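Local coordinates for polymerase X (Deinococcus radiodurans, PDB 2W9M), which probably catalyses template-directed addition of deoxyribonucleotides to DNA during repair, and carries a zinc-binding PHP domain beside its family X polymerase modules, at residues 384-389 with 396-401; 342-347 with 357-362; 374-379 with 414-419. All blocks are in the same frame, centred on the assembly; numbering follows the deposited sequence.

Interaction 1 of 3, residues 384-389 with 396-401; sequences KEIREL and IVAGSE. With ZN (zinc ion), chain D; ZN (zinc ion), chain E.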
loop_
_atom_site.group_PDB
_atom_site.type_symbol
_atom_site.label_atom_id
_atom_site.label_comp_id
_atom_site.label_asym_id
_atom_site.label_seq_id
_atom_site.Cartn_x
_atom_site.Cartn_y
_atom_site.Cartn_z
ATOM N N LYS A 384 -2.777 1.751 28.860
ATOM C CA LYS A 384 -2.962 0.802 29.955
ATOM C C LYS A 384 -3.027 -0.628 29.422
ATOM O O LYS A 384 -2.382 -1.529 29.958
ATOM C CB LYS A 384 -4.228 1.123 30.757
ATOM C CG LYS A 384 -4.035 2.181 31.834
ATOM C CD LYS A 384 -3.009 3.228 31.407
ATOM C CE LYS A 384 -3.187 4.534 32.167
ATOM N NZ LYS A 384 -4.486 5.194 31.837
ATOM N N GLU A 385 -3.808 -0.831 28.364
ATOM C CA GLU A 385 -3.910 -2.148 27.741
ATOM C C GLU A 385 -2.567 -2.641 27.215
ATOM O O GLU A 385 -2.230 -3.813 27.369
ATOM C CB GLU A 385 -4.934 -2.140 26.608
ATOM C CG GLU A 385 -4.814 -3.329 25.660
ATOM C CD GLU A 385 -5.973 -3.415 24.681
ATOM O OE1 GLU A 385 -5.720 -3.463 23.457
ATOM O OE2 GLU A 385 -7.138 -3.427 25.137
ATOM N N ILE A 386 -1.801 -1.747 26.596
ATOM C CA ILE A 386 -0.490 -2.116 26.071
ATOM C C ILE A 386 0.460 -2.549 27.189
ATOM O O ILE A 386 1.217 -3.509 27.029
ATOM C CB ILE A 386 0.145 -0.982 25.241
ATOM C CG1 ILE A 386 -0.634 -0.785 23.937
ATOM C CG2 ILE A 386 1.605 -1.300 24.951
ATOM C CD1 ILE A 386 -0.191 0.422 23.126
ATOM N N ARG A 387 0.415 -1.846 28.316
ATOM C CA ARG A 387 1.228 -2.220 29.473
ATOM C C ARG A 387 0.914 -3.643 29.942
ATOM O O ARG A 387 1.821 -4.403 30.284
ATOM C CB ARG A 387 1.039 -1.225 30.616
ATOM C CG ARG A 387 1.745 0.104 30.400
ATOM C CD ARG A 387 1.632 0.984 31.636
ATOM N NE ARG A 387 2.284 2.280 31.462
ATOM C CZ ARG A 387 2.490 3.151 32.446
ATOM N NH1 ARG A 387 2.098 2.864 33.682
ATOM N NH2 ARG A 387 3.090 4.310 32.198
ATOM N N GLU A 388 -0.369 -3.998 29.945
ATOM C CA GLU A 388 -0.802 -5.340 30.330
ATOM C C GLU A 388 -0.259 -6.417 29.391
ATOM O O GLU A 388 0.306 -7.411 29.846
ATOM C CB GLU A 388 -2.328 -5.412 30.400
ATOM C CG GLU A 388 -2.935 -4.536 31.492
ATOM C CD GLU A 388 -4.390 -4.169 31.218
ATOM O OE1 GLU A 388 -5.020 -4.813 30.352
ATOM O OE2 GLU A 388 -4.902 -3.233 31.870
ATOM N N LEU A 389 -0.433 -6.216 28.086
ATOM C CA LEU A 389 0.108 -7.133 27.082
ATOM C C LEU A 389 1.621 -7.305 27.213
ATOM O O LEU A 389 2.155 -8.387 26.973
ATOM C CB LEU A 389 -0.226 -6.644 25.676
ATOM C CG LEU A 389 -1.710 -6.583 25.323
ATOM C CD1 LEU A 389 -1.901 -5.889 23.985
ATOM C CD2 LEU A 389 -2.308 -7.977 25.308
ATOM N N ILE A 396 5.874 -5.034 22.379
ATOM C CA ILE A 396 5.146 -3.916 21.792
ATOM C C ILE A 396 5.797 -2.568 22.107
ATOM O O ILE A 396 6.358 -2.366 23.184
ATOM C CB ILE A 396 3.673 -3.874 22.275
ATOM C CG1 ILE A 396 3.000 -5.232 22.084
ATOM C CG2 ILE A 396 2.892 -2.792 21.540
ATOM C CD1 ILE A 396 1.562 -5.261 22.543
ATOM N N VAL A 397 5.711 -1.654 21.147
ATOM C CA VAL A 397 6.152 -0.279 21.319
ATOM C C VAL A 397 4.948 0.626 21.041
ATOM O O VAL A 397 4.311 0.516 19.999
ATOM C CB VAL A 397 7.321 0.045 20.361
ATOM C CG1 VAL A 397 7.486 1.538 20.191
ATOM C CG2 VAL A 397 8.614 -0.584 20.867
ATOM N N ALA A 398 4.616 1.500 21.985
ATOM C CA ALA A 398 3.402 2.303 21.871
ATOM C C ALA A 398 3.619 3.563 21.053
ATOM O O ALA A 398 4.512 4.362 21.334
ATOM C CB ALA A 398 2.858 2.653 23.246
ATOM N N GLY A 399 2.789 3.744 20.038
ATOM C CA GLY A 399 2.864 4.940 19.228
ATOM C C GLY A 399 1.493 5.479 18.889
ATOM O O GLY A 399 0.473 5.001 19.389
ATOM N N SER A 400 1.474 6.490 18.031
ATOM C CA SER A 400 0.228 7.060 17.553
ATOM C C SER A 400 0.466 7.683 16.190
ATOM O O SER A 400 1.549 8.196 15.925
ATOM C CB SER A 400 -0.284 8.113 18.538
ATOM O OG SER A 400 -1.377 8.830 17.996
ATOM N N GLU A 401 -0.531 7.626 15.316
ATOM C CA GLU A 401 -0.440 8.362 14.063
ATOM C C GLU A 401 -1.132 9.703 14.238
ATOM O O GLU A 401 -2.340 9.819 14.044
ATOM C CB GLU A 401 -1.056 7.593 12.895
ATOM C CG GLU A 401 -0.777 8.265 11.561
ATOM C CD GLU A 401 -1.387 7.541 10.388
ATOM O OE1 GLU A 401 -2.012 6.480 10.607
ATOM O OE2 GLU A 401 -1.236 8.042 9.245
HETATM ZN ZN ZN D . -1.876 4.739 9.227
HETATM ZN ZN ZN E . -2.274 7.203 7.606
#
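I386 and L389, one helical turn apart on helix 376-391, reach down onto I396 and A398 at the start of strand 396-403. The two branches of I386 divide the strand between them. CG2, anti to the backbone N, lies 3.9 Å from CG2 of I396, methyl against methyl, whereas the longer branch starts beside the backbone N (chi1 -69°), runs on extended and sets CD1 3.8 Å from CB of A398. One isoleucine thus spans two residues that face the helix, with V397 between them pointing to the other side of the sheet, where it packs on helix 549-561. I396 also uses both branches: while its CG2 meets I386, its CD1 comes to CD1 of L389 at 3.8 Å and touches CB of the same leucine. The I386-I396 and L389-I396 pairs each cross at a slant; most of the touching is done by methyl groups, with CB of L389 the exception.

These elements belong to the beta-alpha-beta unit that links strands 358-364 and 396-403. At the far end of the segment, well away from the helix, E401 bridges two zinc ions: OE1 binds the first at 2.2 Å, together with H332, H334 and D516, and OE2 binds the second at 2.1 Å, with H428 and H456. OE2 also has a hydrogen bond with S426.

All four touching residues are buried and meet only through aliphatic carbon. The helix is therefore packed on the strand through burial of aliphatic surface, with no polar bond between the two segments, while the metal-binding chemistry is kept at the strand's other end.

Interaction 2 of 3, residues 342-347 with 357-362; sequences ASIREM and EFLGTA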
loop_
_atom_site.group_PDB
_atom_site.type_symbol
_atom_site.label_atom_id
_atom_site.label_comp_id
_atom_site.label_asym_id
_atom_site.label_seq_id
_atom_site.Cartn_x
_atom_site.Cartn_y
_atom_site.Cartn_z
ATOM N N ALA A 342 -8.589 -5.821 14.065
ATOM C CA ALA A 342 -8.123 -6.780 15.054
ATOM C C ALA A 342 -7.656 -6.072 16.323
ATOM O O ALA A 342 -7.341 -4.883 16.301
ATOM C CB ALA A 342 -7.005 -7.636 14.473
ATOM N N SER A 343 -7.618 -6.808 17.429
ATOM C CA SER A 343 -7.121 -6.264 18.683
ATOM C C SER A 343 -5.611 -6.134 18.599
ATOM O O SER A 343 -4.985 -6.700 17.705
ATOM C CB SER A 343 -7.486 -7.185 19.844
ATOM O OG SER A 343 -6.703 -8.368 19.807
ATOM N N ILE A 344 -5.029 -5.395 19.536
ATOM C CA ILE A 344 -3.581 -5.244 19.603
ATOM C C ILE A 344 -2.889 -6.588 19.831
ATOM O O ILE A 344 -1.798 -6.826 19.308
ATOM C CB ILE A 344 -3.166 -4.245 20.709
ATOM C CG1 ILE A 344 -3.684 -2.844 20.383
ATOM C CG2 ILE A 344 -1.652 -4.219 20.878
ATOM C CD1 ILE A 344 -3.260 -1.793 21.388
ATOM N N ARG A 345 -3.525 -7.468 20.601
ATOM C CA ARG A 345 -2.951 -8.785 20.869
ATOM C C ARG A 345 -2.884 -9.636 19.602
ATOM O O ARG A 345 -1.857 -10.251 19.328
ATOM C CB ARG A 345 -3.714 -9.528 21.976
ATOM C CG ARG A 345 -3.058 -10.856 22.374
ATOM C CD ARG A 345 -3.917 -11.701 23.313
ATOM N NE ARG A 345 -3.727 -11.361 24.723
ATOM C CZ ARG A 345 -4.555 -10.592 25.428
ATOM N NH1 ARG A 345 -5.635 -10.073 24.857
ATOM N NH2 ARG A 345 -4.303 -10.340 26.707
ATOM N N GLU A 346 -3.972 -9.670 18.835
ATOM C CA GLU A 346 -4.003 -10.433 17.590
ATOM C C GLU A 346 -2.916 -9.938 16.634
ATOM O O GLU A 346 -2.217 -10.735 16.008
ATOM C CB GLU A 346 -5.377 -10.341 16.918
ATOM C CG GLU A 346 -6.554 -10.673 17.826
ATOM C CD GLU A 346 -7.897 -10.588 17.111
ATOM O OE1 GLU A 346 -8.726 -9.731 17.491
ATOM O OE2 GLU A 346 -8.122 -11.375 16.165
ATOM N N MET A 347 -2.775 -8.618 16.532
ATOM C CA MET A 347 -1.754 -8.015 15.678
ATOM C C MET A 347 -0.344 -8.373 16.150
ATOM O O MET A 347 0.498 -8.763 15.345
ATOM C CB MET A 347 -1.928 -6.495 15.599
ATOM C CG MET A 347 -3.241 -6.055 14.958
ATOM S SD MET A 347 -3.283 -6.356 13.176
ATOM C CE MET A 347 -2.125 -5.122 12.600
ATOM N N GLU A 357 10.066 -9.283 15.184
ATOM C CA GLU A 357 10.460 -9.199 16.585
ATOM C C GLU A 357 9.474 -8.439 17.472
ATOM O O GLU A 357 9.155 -8.893 18.566
ATOM C CB GLU A 357 11.857 -8.591 16.704
ATOM C CG GLU A 357 12.297 -8.317 18.129
ATOM C CD GLU A 357 13.759 -7.916 18.218
ATOM O OE1 GLU A 357 14.092 -7.103 19.111
ATOM O OE2 GLU A 357 14.566 -8.412 17.394
ATOM N N PHE A 358 8.993 -7.289 17.011
ATOM C CA PHE A 358 8.084 -6.488 17.829
ATOM C C PHE A 358 7.071 -5.691 17.004
ATOM O O PHE A 358 7.267 -5.460 15.811
ATOM C CB PHE A 358 8.865 -5.569 18.786
ATOM C CG PHE A 358 9.588 -4.438 18.102
ATOM C CD1 PHE A 358 10.840 -4.634 17.540
ATOM C CD2 PHE A 358 9.020 -3.174 18.033
ATOM C CE1 PHE A 358 11.511 -3.592 16.913
ATOM C CE2 PHE A 358 9.685 -2.129 17.408
ATOM C CZ PHE A 358 10.929 -2.341 16.846
ATOM N N LEU A 359 5.984 -5.286 17.656
ATOM C CA LEU A 359 4.901 -4.566 16.992
ATOM C C LEU A 359 4.883 -3.098 17.384
ATOM O O LEU A 359 5.030 -2.752 18.552
ATOM C CB LEU A 359 3.547 -5.190 17.336
ATOM C CG LEU A 359 2.301 -4.445 16.845
ATOM C CD1 LEU A 359 2.044 -4.708 15.366
ATOM C CD2 LEU A 359 1.090 -4.843 17.670
ATOM N N GLY A 360 4.691 -2.238 16.393
ATOM C CA GLY A 360 4.554 -0.818 16.632
ATOM C C GLY A 360 3.114 -0.367 16.506
ATOM O O GLY A 360 2.540 -0.343 15.418
ATOM N N THR A 361 2.528 -0.019 17.641
ATOM C CA THR A 361 1.178 0.520 17.700
ATOM C C THR A 361 1.149 1.928 17.114
ATOM O O THR A 361 2.104 2.682 17.277
ATOM C CB THR A 361 0.698 0.551 19.166
ATOM O OG1 THR A 361 0.118 -0.716 19.497
ATOM C CG2 THR A 361 -0.320 1.657 19.389
ATOM N N ALA A 362 0.063 2.281 16.429
ATOM C CA ALA A 362 -0.052 3.608 15.817
ATOM C C ALA A 362 -1.447 3.916 15.273
ATOM O O ALA A 362 -1.626 4.095 14.069
ATOM C CB ALA A 362 0.993 3.779 14.720
#
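A small, buried helix-on-sheet contact joins the first turn of helix 344-353 to strand 358-364, within the beta-alpha-beta unit that begins with strand 329-333 in the PHP domain. I344 and M347 on the helix meet L359 and T361, two residues apart on the strand, and the nearest backbone pairs are I344 with T361 and M347 with L359.

L359 supplies one methyl to both helix residues. With CG anti to the backbone N (chi1 173°), its CD2 reaches the helix and lies 4.0 Å from CB of M347 and 3.9 Å from the backbone O of I344. The side chains of I344 and L359 are more loosely paired, CG2 to CD2 at 4.3 Å. At the other end of the contact, CD1 of I344 ends 4.0 Å from OG1 of T361, the two side chains crossing at about a right angle. This is packing of a methyl against a hydroxyl oxygen.

The start of the helix is fixed by a capping box. The OG of S343 accepts from N of E346 at 3.2 Å, and E346 OE1 accepts in return from N of S343 at 3.1 Å. The second bond is nearly straight at the hydrogen (175°) but arrives from above the carboxylate plane, 50° out of it. These reciprocal bonds close off the first turn, with S343 at the N-cap and the helix starting at I344.

Around this core, M347 and L359 both touch T333 of strand 329-333. I344 also packs on E385 and L389 of helix 376-391 and on I396 of the next strand, and T361 touches Q382 and I396, placing the contact between two successive beta-alpha-beta units.

Interaction 3 of 3, residues 374-379 with 414-419; sequences LTIERL and DDVLGE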
loop_
_atom_site.group_PDB
_atom_site.type_symbol
_atom_site.label_atom_id
_atom_site.label_comp_id
_atom_site.label_asym_id
_atom_site.label_seq_id
_atom_site.Cartn_x
_atom_site.Cartn_y
_atom_site.Cartn_z
ATOM N N LEU A 374 -8.507 8.364 18.271
ATOM C CA LEU A 374 -8.481 8.329 19.725
ATOM C C LEU A 374 -8.402 9.715 20.367
ATOM O O LEU A 374 -7.497 10.489 20.080
ATOM C CB LEU A 374 -7.303 7.484 20.208
ATOM C CG LEU A 374 -7.500 5.972 20.240
ATOM C CD1 LEU A 374 -7.693 5.436 18.837
ATOM C CD2 LEU A 374 -6.319 5.292 20.911
ATOM N N THR A 375 -9.357 10.014 21.241
ATOM C CA THR A 375 -9.259 11.174 22.115
ATOM C C THR A 375 -8.081 10.960 23.063
ATOM O O THR A 375 -7.514 9.865 23.117
ATOM C CB THR A 375 -10.538 11.349 22.949
ATOM O OG1 THR A 375 -10.866 10.112 23.599
ATOM C CG2 THR A 375 -11.702 11.769 22.060
ATOM N N ILE A 376 -7.708 11.991 23.812
ATOM C CA ILE A 376 -6.621 11.853 24.778
ATOM C C ILE A 376 -6.947 10.782 25.819
ATOM O O ILE A 376 -6.101 9.961 26.165
ATOM C CB ILE A 376 -6.299 13.187 25.485
ATOM C CG1 ILE A 376 -5.676 14.170 24.495
ATOM C CG2 ILE A 376 -5.354 12.963 26.656
ATOM C CD1 ILE A 376 -5.310 15.509 25.102
ATOM N N GLU A 377 -8.184 10.789 26.304
ATOM C CA GLU A 377 -8.628 9.832 27.315
ATOM C C GLU A 377 -8.624 8.386 26.816
ATOM O O GLU A 377 -8.226 7.475 27.540
ATOM C CB GLU A 377 -10.012 10.222 27.848
ATOM C CG GLU A 377 -10.846 11.052 26.874
ATOM C CD GLU A 377 -10.402 12.510 26.809
ATOM O OE1 GLU A 377 -9.957 13.045 27.847
ATOM O OE2 GLU A 377 -10.498 13.120 25.720
ATOM N N ARG A 378 -9.067 8.175 25.581
ATOM C CA ARG A 378 -9.039 6.836 24.998
ATOM C C ARG A 378 -7.610 6.361 24.735
ATOM O O ARG A 378 -7.315 5.168 24.825
ATOM C CB ARG A 378 -9.851 6.783 23.706
ATOM C CG ARG A 378 -11.349 6.736 23.912
ATOM C CD ARG A 378 -12.049 6.534 22.584
ATOM N NE ARG A 378 -11.800 5.200 22.047
ATOM C CZ ARG A 378 -11.555 4.941 20.766
ATOM N NH1 ARG A 378 -11.505 5.929 19.880
ATOM N NH2 ARG A 378 -11.346 3.692 20.375
ATOM N N LEU A 379 -6.726 7.295 24.402
ATOM C CA LEU A 379 -5.319 6.963 24.224
ATOM C C LEU A 379 -4.718 6.469 25.535
ATOM O O LEU A 379 -3.923 5.531 25.547
ATOM C CB LEU A 379 -4.531 8.170 23.715
ATOM C CG LEU A 379 -3.028 7.924 23.576
ATOM C CD1 LEU A 379 -2.757 6.900 22.480
ATOM C CD2 LEU A 379 -2.291 9.220 23.294
ATOM N N ASP A 414 1.877 18.363 23.454
ATOM C CA ASP A 414 3.237 17.854 23.647
ATOM C C ASP A 414 3.361 16.869 24.810
ATOM O O ASP A 414 4.093 15.885 24.716
ATOM C CB ASP A 414 4.225 19.008 23.843
ATOM C CG ASP A 414 4.558 19.722 22.546
ATOM O OD1 ASP A 414 3.909 19.430 21.517
ATOM O OD2 ASP A 414 5.469 20.578 22.556
ATOM N N ASP A 415 2.660 17.140 25.907
ATOM C CA ASP A 415 2.738 16.270 27.079
ATOM C C ASP A 415 2.174 14.882 26.786
ATOM O O ASP A 415 2.676 13.885 27.298
ATOM C CB ASP A 415 2.021 16.894 28.275
ATOM C CG ASP A 415 0.636 17.400 27.923
ATOM O OD1 ASP A 415 -0.350 16.720 28.286
ATOM O OD2 ASP A 415 0.541 18.466 27.269
ATOM N N VAL A 416 1.132 14.826 25.961
ATOM C CA VAL A 416 0.546 13.556 25.553
ATOM C C VAL A 416 1.490 12.788 24.631
ATOM O O VAL A 416 1.667 11.579 24.787
ATOM C CB VAL A 416 -0.798 13.757 24.834
ATOM C CG1 VAL A 416 -1.290 12.438 24.252
ATOM C CG2 VAL A 416 -1.822 14.346 25.786
ATOM N N LEU A 417 2.091 13.493 23.674
ATOM C CA LEU A 417 3.069 12.897 22.769
ATOM C C LEU A 417 4.268 12.364 23.542
ATOM O O LEU A 417 4.990 11.490 23.059
ATOM C CB LEU A 417 3.547 13.927 21.736
ATOM C CG LEU A 417 2.487 14.505 20.797
ATOM C CD1 LEU A 417 3.102 15.515 19.838
ATOM C CD2 LEU A 417 1.795 13.387 20.038
ATOM N N GLY A 418 4.482 12.902 24.739
ATOM C CA GLY A 418 5.614 12.516 25.567
ATOM C C GLY A 418 5.463 11.157 26.231
ATOM O O GLY A 418 6.450 10.568 26.671
ATOM N N GLU A 419 4.229 10.662 26.310
ATOM C CA GLU A 419 3.957 9.352 26.896
ATOM C C GLU A 419 4.276 8.218 25.926
ATOM O O GLU A 419 4.418 7.063 26.329
ATOM C CB GLU A 419 2.489 9.241 27.309
ATOM C CG GLU A 419 2.107 9.996 28.568
ATOM C CD GLU A 419 0.787 9.507 29.152
ATOM O OE1 GLU A 419 -0.242 10.202 28.973
ATOM O OE2 GLU A 419 0.780 8.420 29.780
#
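V416 of the short helix 414-417 points its two methyls at I376 and L379, which lie one turn apart at the start of helix 376-391. The contact joins the helix that leads from strand 358-364 to strand 396-403 of the parallel sheet to the short helix that follows strand 396-403. The first torsion of V416 (chi1 172°) puts CG1 anti to the backbone N and CG2 beside it, and the branches part to separate partners: CG1 lies 3.5 Å from CD2 of L379, and CG2 lies 3.7 Å from CD1 of I376.

The two helix residues reach V416 with different first torsions. In I376 the long branch is beside the backbone N (chi1 -69°) and extended to CD1; its other branch, CG2, comes within 3.9 Å of the same V416 methyl, leaving CG2 of V416 beside both branches of the isoleucine. L379 instead has CG anti to its N (chi1 177°), and of its two methyls CD2 makes the contact. Both pairs of side chains are inclined to each other, and I376 and L379 each take a different methyl of the valine.

On the same turn, T375 stands at the N-cap of helix 376-391, where its OG1 accepts a weak hydrogen bond of 3.3 Å from N of R378. The guanidinium of R378 has L374 CG 4.0 Å above one face, toward the rim of the group, and its NH2 is hydrogen-bonded to O of W337. P413 adds to the packing on I376.

V416 and L379 are buried and I376 is partly exposed, so the apolar patch runs from the interior toward the surface. With only aliphatic carbons meeting across it, the junction between the two helices rests on dispersion and exclusion of water, without directional bonds between the segments.

In the fold
Following the chain from the N terminus, interaction 2 closes first, folding strand 358-364 back beneath helix 344-353. Helix 376-391 comes next: its start takes part in interaction 3 and its later turns in interaction 1. Interaction 1 closes a short loop onto strand 396-403, and this lies wholly within the longer excursion that interaction 3 completes at helix 414-417; none of the loops cross. Interactions 1 and 2 touch through the neighbouring parallel strands, with probable backbone hydrogen bonds between V397 and both L359 and T361. Interaction 3 touches neither of the others, but shares helix 376-391 with interaction 1, tying the short helix to this sheet-and-helix layer.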